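Local coordinates for Exo-1,5-alpha-l-arabinofuranobiosidase (Gibberella zeae, PDB 2YDT), which probably acts as an exo-glycosidase on alpha-1,5-linked L-arabinan, releasing arabinobiose from chain ends in a cleft of its six-bladed beta-propeller, at residues A[28-33]-A[340-345]; A[297-302]-A[313-317]. All coordinates share one frame; numbering follows the deposited sequence.

Interaction 1. Residues A[28-33]-A[340-345]. With AHR (alpha-L-arabinofuranose), chain C.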
loop_
_atom_site.group_PDB
_atom_site.type_symbol
_atom_site.label_atom_id
_atom_site.label_comp_id
_atom_site.label_asym_id
_atom_site.label_seq_id
_atom_site.Cartn_x
_atom_site.Cartn_y
_atom_site.Cartn_z
ATOM N N VAL A 28 12.949 -8.156 -5.808
ATOM C CA VAL A 28 11.587 -8.085 -5.305
ATOM C C VAL A 28 11.478 -6.768 -4.540
ATOM O O VAL A 28 12.499 -6.220 -4.094
ATOM C CB VAL A 28 11.228 -9.268 -4.424
ATOM C CG1 VAL A 28 11.274 -10.574 -5.252
ATOM C CG2 VAL A 28 12.144 -9.344 -3.134
ATOM N N LEU A 29 10.248 -6.261 -4.390
ATOM C CA LEU A 29 9.986 -5.030 -3.645
ATOM C C LEU A 29 8.462 -4.962 -3.497
ATOM O O LEU A 29 7.721 -5.577 -4.276
ATOM C CB LEU A 29 10.503 -3.805 -4.433
ATOM C CG LEU A 29 10.674 -2.508 -3.647
ATOM C CD1 LEU A 29 11.886 -2.608 -2.662
ATOM C CD2 LEU A 29 10.790 -1.286 -4.572
ATOM N N TYR A 30 7.971 -4.195 -2.518
ATOM C CA TYR A 30 6.543 -3.790 -2.540
ATOM C C TYR A 30 5.599 -4.937 -2.271
ATOM O O TYR A 30 4.745 -5.276 -3.099
ATOM C CB TYR A 30 6.203 -3.051 -3.867
ATOM C CG TYR A 30 5.154 -1.963 -3.726
ATOM C CD1 TYR A 30 5.516 -0.604 -3.783
ATOM C CD2 TYR A 30 3.803 -2.275 -3.586
ATOM C CE1 TYR A 30 4.597 0.397 -3.677
ATOM C CE2 TYR A 30 2.857 -1.271 -3.471
ATOM C CZ TYR A 30 3.246 0.061 -3.540
ATOM O OH TYR A 30 2.305 1.080 -3.430
ATOM N N ALA A 31 5.703 -5.538 -1.086
ATOM C CA ALA A 31 4.859 -6.665 -0.695
ATOM C C ALA A 31 3.475 -6.195 -0.256
ATOM O O ALA A 31 3.350 -5.191 0.438
ATOM C CB ALA A 31 5.531 -7.478 0.465
ATOM N N ARG A 32 2.469 -6.981 -0.641
ATOM C CA ARG A 32 1.075 -6.719 -0.263
ATOM C C ARG A 32 0.334 -7.995 0.064
ATOM O O ARG A 32 0.367 -8.948 -0.750
ATOM C CB ARG A 32 0.349 -5.958 -1.396
ATOM C CG ARG A 32 0.813 -4.514 -1.549
ATOM C CD ARG A 32 0.385 -3.637 -0.409
ATOM N NE ARG A 32 0.670 -2.228 -0.602
ATOM C CZ ARG A 32 1.760 -1.593 -0.190
ATOM N NH1 ARG A 32 2.767 -2.220 0.370
ATOM N NH2 ARG A 32 1.832 -0.297 -0.335
ATOM N N PRO A 33 -0.405 -8.007 1.208
ATOM C CA PRO A 33 -1.219 -9.170 1.589
ATOM C C PRO A 33 -2.708 -8.898 1.500
ATOM O O PRO A 33 -3.137 -7.749 1.441
ATOM C CB PRO A 33 -0.894 -9.319 3.069
ATOM C CG PRO A 33 -0.798 -7.938 3.540
ATOM C CD PRO A 33 -0.270 -7.095 2.353
ATOM N N MET A 340 4.391 -7.628 6.570
ATOM C CA MET A 340 4.908 -8.275 5.357
ATOM C C MET A 340 5.796 -7.291 4.628
ATOM O O MET A 340 5.458 -6.115 4.475
ATOM C CB MET A 340 3.759 -8.673 4.425
ATOM C CG MET A 340 4.163 -9.521 3.211
ATOM S SD MET A 340 2.766 -9.575 2.055
ATOM C CE MET A 340 3.397 -10.717 0.840
ATOM N N GLY A 341 6.962 -7.756 4.175
ATOM C CA GLY A 341 7.882 -6.918 3.437
ATOM C C GLY A 341 8.624 -7.625 2.344
ATOM O O GLY A 341 8.678 -8.878 2.312
ATOM N N ALA A 342 9.154 -6.811 1.422
ATOM C CA ALA A 342 9.953 -7.337 0.318
ATOM C C ALA A 342 11.264 -6.587 0.181
ATOM O O ALA A 342 11.799 -6.422 -0.911
ATOM C CB ALA A 342 9.150 -7.409 -1.000
ATOM N N GLY A 343 11.826 -6.150 1.299
ATOM C CA GLY A 343 13.160 -5.626 1.273
ATOM C C GLY A 343 13.236 -4.148 0.970
ATOM O O GLY A 343 12.239 -3.400 1.091
ATOM N N ILE A 344 14.439 -3.719 0.610
ATOM C CA ILE A 344 14.771 -2.316 0.501
ATOM C C ILE A 344 14.894 -1.826 -0.935
ATOM O O ILE A 344 15.078 -2.603 -1.867
ATOM C CB ILE A 344 16.090 -1.981 1.245
ATOM C CG1 ILE A 344 17.296 -2.649 0.569
ATOM C CG2 ILE A 344 16.021 -2.450 2.705
ATOM C CD1 ILE A 344 18.643 -2.223 1.204
ATOM N N LEU A 345 14.780 -0.512 -1.097
ATOM C CA LEU A 345 14.986 0.130 -2.381
ATOM C C LEU A 345 16.341 -0.219 -2.981
ATOM O O LEU A 345 17.300 -0.468 -2.223
ATOM C CB LEU A 345 14.895 1.651 -2.221
ATOM C CG LEU A 345 13.478 2.172 -1.998
ATOM C CD1 LEU A 345 13.583 3.623 -1.410
ATOM C CD2 LEU A 345 12.706 2.166 -3.299
HETATM O O5 AHR C . 7.715 0.836 -6.582
HETATM C C5 AHR C . 8.970 1.040 -7.252
HETATM C C4 AHR C . 9.512 2.428 -7.015
HETATM O O4 AHR C . 8.678 3.438 -7.548
HETATM C C3 AHR C . 10.842 2.690 -7.746
HETATM O O3 AHR C . 11.996 2.148 -7.056
HETATM C C2 AHR C . 10.898 4.198 -7.735
HETATM O O2 AHR C . 11.639 4.793 -8.810
HETATM C C1 AHR C . 9.446 4.587 -7.795
HETATM O O HOH W 1 9.673 -3.796 0.040
#

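Interaction 2. Residues A[297-302]-A[313-317]. With MN (manganese (II) ion), chain M.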
loop_
_atom_site.group_PDB
_atom_site.type_symbol
_atom_site.label_atom_id
_atom_site.label_comp_id
_atom_site.label_asym_id
_atom_site.label_seq_id
_atom_site.Cartn_x
_atom_site.Cartn_y
_atom_site.Cartn_z
ATOM N N ARG A 297 12.067 2.326 9.493
ATOM C CA ARG A 297 12.246 1.756 10.856
ATOM C C ARG A 297 11.499 0.475 10.980
ATOM O O ARG A 297 10.545 0.266 10.238
ATOM C CB ARG A 297 11.687 2.726 11.909
ATOM C CG ARG A 297 12.326 4.069 11.873
ATOM C CD ARG A 297 11.925 4.900 13.041
ATOM N NE ARG A 297 12.372 4.260 14.280
ATOM C CZ ARG A 297 13.368 4.689 15.042
ATOM N NH1 ARG A 297 14.050 5.799 14.727
ATOM N NH2 ARG A 297 13.670 3.995 16.138
ATOM N N SER A 298 11.868 -0.368 11.965
ATOM C CA SER A 298 11.215 -1.657 12.129
ATOM C C SER A 298 10.024 -1.679 13.070
ATOM O O SER A 298 9.231 -2.633 13.036
ATOM C CB SER A 298 12.240 -2.715 12.562
ATOM O OG SER A 298 12.783 -2.384 13.824
ATOM N N GLU A 299 9.882 -0.655 13.918
ATOM C CA GLU A 299 8.802 -0.637 14.879
ATOM C C GLU A 299 7.431 -0.439 14.225
ATOM O O GLU A 299 7.326 -0.005 13.053
ATOM C CB GLU A 299 9.009 0.451 15.938
ATOM C CG GLU A 299 10.323 0.269 16.722
ATOM C CD GLU A 299 11.498 1.007 16.165
ATOM O OE1 GLU A 299 11.444 1.541 15.044
ATOM O OE2 GLU A 299 12.533 1.103 16.871
ATOM N N ILE A 300 6.387 -0.765 14.974
ATOM C CA ILE A 300 5.013 -0.359 14.620
ATOM C C ILE A 300 4.621 0.813 15.530
ATOM O O ILE A 300 5.122 0.927 16.680
ATOM C CB ILE A 300 4.014 -1.505 14.643
ATOM C CG1 ILE A 300 3.847 -2.104 16.059
ATOM C CG2 ILE A 300 4.401 -2.552 13.525
ATOM C CD1 ILE A 300 2.634 -2.989 16.216
ATOM N N PHE A 301 3.735 1.648 15.010
ATOM C CA PHE A 301 3.230 2.839 15.661
ATOM C C PHE A 301 1.724 2.696 15.838
ATOM O O PHE A 301 0.994 2.421 14.882
ATOM C CB PHE A 301 3.609 4.072 14.873
ATOM C CG PHE A 301 5.082 4.277 14.782
ATOM C CD1 PHE A 301 5.757 5.075 15.685
ATOM C CD2 PHE A 301 5.834 3.592 13.841
ATOM C CE1 PHE A 301 7.150 5.218 15.624
ATOM C CE2 PHE A 301 7.221 3.745 13.773
ATOM C CZ PHE A 301 7.872 4.557 14.684
ATOM N N THR A 302 1.243 2.878 17.070
ATOM C CA THR A 302 -0.162 2.594 17.365
ATOM C C THR A 302 -0.872 3.807 17.952
ATOM O O THR A 302 -0.242 4.658 18.552
ATOM C CB THR A 302 -0.342 1.400 18.357
ATOM O OG1 THR A 302 0.271 1.731 19.626
ATOM C CG2 THR A 302 0.271 0.109 17.786
ATOM N N LYS A 313 2.095 5.640 20.048
ATOM C CA LYS A 313 3.084 4.845 20.790
ATOM C C LYS A 313 3.885 3.995 19.796
ATOM O O LYS A 313 3.427 3.749 18.677
ATOM C CB LYS A 313 2.419 3.946 21.825
ATOM C CG LYS A 313 1.325 4.611 22.725
ATOM C CD LYS A 313 1.789 5.814 23.473
ATOM C CE LYS A 313 0.749 6.305 24.492
ATOM N NZ LYS A 313 1.030 7.750 24.877
ATOM N N LYS A 314 5.069 3.560 20.202
ATOM C CA LYS A 314 5.971 2.810 19.341
ATOM C C LYS A 314 6.331 1.480 19.991
ATOM O O LYS A 314 6.618 1.453 21.200
ATOM C CB LYS A 314 7.199 3.643 19.100
ATOM C CG LYS A 314 8.425 2.912 18.496
ATOM C CD LYS A 314 9.604 3.847 18.363
ATOM C CE LYS A 314 10.432 3.876 19.643
ATOM N NZ LYS A 314 11.808 4.332 19.395
ATOM N N TRP A 315 6.371 0.396 19.214
ATOM C CA TRP A 315 6.643 -0.965 19.705
ATOM C C TRP A 315 7.527 -1.766 18.756
ATOM O O TRP A 315 7.292 -1.779 17.537
ATOM C CB TRP A 315 5.356 -1.780 19.948
ATOM C CG TRP A 315 4.221 -1.005 20.570
ATOM C CD1 TRP A 315 3.226 -0.364 19.910
ATOM C CD2 TRP A 315 3.991 -0.759 21.964
ATOM N NE1 TRP A 315 2.373 0.258 20.787
ATOM C CE2 TRP A 315 2.820 0.023 22.060
ATOM C CE3 TRP A 315 4.637 -1.155 23.136
ATOM C CZ2 TRP A 315 2.293 0.442 23.286
ATOM C CZ3 TRP A 315 4.112 -0.746 24.349
ATOM C CH2 TRP A 315 2.958 0.041 24.416
ATOM N N ASP A 316 8.516 -2.479 19.306
ATOM C CA ASP A 316 9.353 -3.362 18.509
ATOM C C ASP A 316 8.590 -4.577 18.068
ATOM O O ASP A 316 7.699 -5.075 18.776
ATOM C CB ASP A 316 10.579 -3.837 19.326
ATOM C CG ASP A 316 11.542 -2.757 19.600
ATOM O OD1 ASP A 316 11.877 -1.984 18.679
ATOM O OD2 ASP A 316 12.004 -2.660 20.757
ATOM N N VAL A 317 8.949 -5.067 16.872
ATOM C CA VAL A 317 8.409 -6.303 16.339
ATOM C C VAL A 317 9.549 -7.068 15.661
ATOM O O VAL A 317 10.582 -6.467 15.377
ATOM C CB VAL A 317 7.271 -6.028 15.287
ATOM C CG1 VAL A 317 6.017 -5.383 15.954
ATOM C CG2 VAL A 317 7.810 -5.195 14.131
HETATM MN MN MN M . 13.273 -0.322 18.587
HETATM O O HOH W 2 11.525 -3.498 16.102
HETATM O O HOH W 3 12.435 0.750 19.626
#

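Interaction 1. Residues A[28-33]-A[340-345]
V28 meets A342 where the two segments, running 150° apart, lie against each other; its CG2 rests 4.2 Å from A342 CB. The carbonyl oxygens of these two residues approach each other, and N352 ND2 hydrogen-bonds to V28 O and I344 O, tying both segments to a third. L29 places CG anti to the backbone N (chi1 -163°), which carries the branch ends over to I344 and L345: CD1 packs 3.3 Å from I344 O, whereas CD2 meets L345 CD2 at 4.1 Å. CD2 of L29 faces C5 of the arabinofuranose and CD2 of L345 faces O3, both from one side of the sugar. At Y30 the backbone turns through positive phi (70°), and its N donates to a water 3.1 Å away. That water lies 2.8 Å from G343 O, to which it probably donates, with a longer, weak bond from A342 N, and so links segments that share no direct hydrogen bond. The arabinofuranose O5 lies obliquely to the Y30 ring, near CD1. A31 CB fits tightly against G341 and A342, and M340 CG stands 3.7 Å from it. R32 points away from the second segment; its NH1 donates to A31 O, NH2 bonds T324 OG1, and Y30 CE2 lies 3.4 Å above the centre of the guanidinium plane. P33 and the extended M340 side chain run past each other in opposite directions, P33 CB 3.8 Å from M340 SD. Strand 28-35 is an outermost strand of its four-stranded propeller blade, hydrogen-bonded to strand 41-47 through L29 with E46 and R32 with T44. Strand 336-341 belongs to the next sheet, between 326-330 and 354-360, so the contact closes a blade-to-blade seam, with V354 packed on V28, M340 and A342.

Interaction 2. Residues A[297-302]-A[313-317]
E299 and D316 bring their carboxylates side by side, pointing the same way with planes 29° apart, around one manganese ion. E299 OE2 binds it at 2.4 Å and D316 OD1 at 2.2 Å. R297 grips E299 side-on within its own segment, NE donating to OE1 at 3.0 Å and NH2 to OE2; the acceptors lie close to the guanidinium plane, but both oxygens are met on their syn sides, well out of the carboxylate plane. E299 bends at chi2 (93°) as OE2 reaches the metal and both oxygens face R297. A water joins the second shell: it accepts from S298 OG and V317 N and donates to D316 OD1. K314 lays its aliphatic chain along E299, CG to CB 3.6 Å, and sends NZ to a salt bridge with D268 and a hydrogen bond with T270.

Behind the metal site runs an antiparallel beta hairpin, the outer pair of strands in one four-stranded propeller blade. I300 and W315 form a hydrogen-bonded pair, as do T302 and K313; F301 and K314 form the non-hydrogen-bonded pair between them. The F301 ring lies alongside K314, CE1 3.8 Å from CB. On the other face, T302 OG1 receives the indole NE1 of W315 at 2.8 Å, nearly straight at 164° and in the ring plane. The side chains of I300 and V317, the latter in the loop after the strand, cross at about a right angle, their CG1 atoms 3.9 Å apart; both reach V364 of helix 361-364 and I339 of strand 336-341. R325 NH1 hydrogen-bonds to S298 O.

Overall arrangement
Interaction 1 lies nearer the middle of the propeller, about 10 Å from the chain centre, and is largely buried; interaction 2 sits about 18 Å out and is only partly buried. Their centres are 18 Å apart and they do not touch. The first joins a strand of one blade to the end of a strand and the following loop of another, far apart in sequence, mainly by apolar contacts and one bridging water beside the sugar pocket. The second joins neighbouring strands of one blade through backbone hydrogen bonds and charged groups around a metal. Strand 336-341 relates them: M340 belongs to interaction 1, while I339 packs against I300 and V317 of interaction 2.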